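Local coordinates for protein tyrosinase (Burkholderia thailandensis, PDB 5ZRD) that probably hydroxylates monophenols to catechols and oxidises these further at a pair of copper ions, as tyrosinases do, at residues Y446-V449 against K455-E458. Sequence-based numbering, arbitrary orientation.
Sequences YASV and KTRE
The carboxylate of Glu458 meets the Tyr446 ring obliquely, their planes 30° apart. Glu458 OE1 lies 3.6 Å from Tyr446 CD1. The Glu458 chain is extended beyond CG. It carries the carboxylate off its own strand, over the face it shares with Ser448, to Tyr446 on the neighbouring strand. Tyr460 also meets this ring, and the phenol OH is hydrogen-bonded to Gly291 O and Glu506 OE1. Glu458 OE2 forms a salt bridge with Arg504 of strand 502-509, while OE1 lies close to Asp292 OD1, a like charge that the salt bridge probably offsets. The two segments belong to a beta hairpin, far from the copper site. Its strand 441-450 lies between 502-509 and 456-466 in a mixed sheet, with 456-466 outermost within the chain. Val449 and Arg457 are an antiparallel hydrogen-bonded pair: Val449 N donates to Arg457 O at 2.9 Å, and Arg457 N returns a bond of 2.9 Å to Val449 O. Ser448 and Glu458 form the next, non-hydrogen-bonded pair. Here Ser448 CA comes within 3.1 Å of Arg457 O in a CA-H...O contact. Thr456 places CG2 anti to its backbone N, and this methyl touches Ser448 CB at 3.8 Å. Thr456 OG1 is hydrogen-bonded to Thr450 OG1.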
loop_
_atom_site.group_PDB
_atom_site.type_symbol
_atom_site.label_atom_id
_atom_site.label_comp_id
_atom_site.label_asym_id
_atom_site.label_seq_id
_atom_site.Cartn_x
_atom_site.Cartn_y
_atom_site.Cartn_z
ATOM N N TYR A 446 -28.412 26.362 22.112
ATOM C CA TYR A 446 -29.520 26.885 22.905
ATOM C C TYR A 446 -29.224 26.755 24.405
ATOM O O TYR A 446 -28.555 25.827 24.878
ATOM C CB TYR A 446 -30.819 26.136 22.589
ATOM C CG TYR A 446 -31.250 26.268 21.160
ATOM C CD1 TYR A 446 -32.042 27.319 20.740
ATOM C CD2 TYR A 446 -30.806 25.378 20.202
ATOM C CE1 TYR A 446 -32.426 27.459 19.411
ATOM C CE2 TYR A 446 -31.174 25.503 18.870
ATOM C CZ TYR A 446 -31.986 26.547 18.468
ATOM O OH TYR A 446 -32.338 26.675 17.154
ATOM N N ALA A 447 -29.774 27.688 25.160
ATOM C CA ALA A 447 -29.805 27.585 26.626
ATOM C C ALA A 447 -31.270 27.681 27.099
ATOM O O ALA A 447 -32.045 28.575 26.678
ATOM C CB ALA A 447 -28.918 28.653 27.245
ATOM N N SER A 448 -31.681 26.741 27.930
ATOM C CA SER A 448 -33.012 26.862 28.511
ATOM C C SER A 448 -32.917 26.940 30.044
ATOM O O SER A 448 -32.092 26.238 30.680
ATOM C CB SER A 448 -33.915 25.756 28.055
ATOM O OG SER A 448 -33.434 24.524 28.534
ATOM N N VAL A 449 -33.728 27.852 30.600
ATOM C CA VAL A 449 -33.822 28.039 32.033
ATOM C C VAL A 449 -35.295 27.945 32.458
ATOM O O VAL A 449 -36.182 28.606 31.922
ATOM C CB VAL A 449 -33.120 29.324 32.529
ATOM C CG1 VAL A 449 -32.626 30.232 31.414
ATOM C CG2 VAL A 449 -33.944 30.093 33.544
ATOM N N LYS A 455 -41.970 27.408 34.305
ATOM C CA LYS A 455 -41.968 28.072 32.985
ATOM C C LYS A 455 -40.539 28.120 32.390
ATOM O O LYS A 455 -39.665 28.846 32.907
ATOM C CB LYS A 455 -42.569 29.481 33.103
ATOM C CG LYS A 455 -42.211 30.438 31.970
ATOM C CD LYS A 455 -43.263 31.472 31.648
ATOM C CE LYS A 455 -42.938 32.242 30.382
ATOM N NZ LYS A 455 -44.122 32.970 29.868
ATOM N N THR A 456 -40.333 27.387 31.275
ATOM C CA THR A 456 -39.039 27.299 30.547
ATOM C C THR A 456 -38.908 28.453 29.535
ATOM O O THR A 456 -39.779 28.645 28.695
ATOM C CB THR A 456 -38.865 25.916 29.893
ATOM O OG1 THR A 456 -38.830 24.970 30.960
ATOM C CG2 THR A 456 -37.594 25.753 29.084
ATOM N N ARG A 457 -37.826 29.233 29.658
ATOM C CA ARG A 457 -37.370 30.192 28.622
ATOM C C ARG A 457 -36.227 29.564 27.805
ATOM O O ARG A 457 -35.313 28.952 28.372
ATOM C CB ARG A 457 -36.849 31.478 29.264
ATOM C CG ARG A 457 -37.866 32.595 29.377
ATOM C CD ARG A 457 -37.418 33.580 30.440
ATOM N NE ARG A 457 -38.245 34.780 30.481
ATOM C CZ ARG A 457 -39.445 34.854 31.049
ATOM N NH1 ARG A 457 -39.951 33.808 31.687
ATOM N NH2 ARG A 457 -40.135 35.977 30.959
ATOM N N GLU A 458 -36.257 29.740 26.487
ATOM C CA GLU A 458 -35.158 29.293 25.617
ATOM C C GLU A 458 -34.335 30.471 25.063
ATOM O O GLU A 458 -34.866 31.405 24.482
ATOM C CB GLU A 458 -35.672 28.488 24.436
ATOM C CG GLU A 458 -34.699 27.394 24.059
ATOM C CD GLU A 458 -35.078 26.672 22.785
ATOM O OE1 GLU A 458 -35.499 27.389 21.806
ATOM O OE2 GLU A 458 -34.960 25.403 22.782
#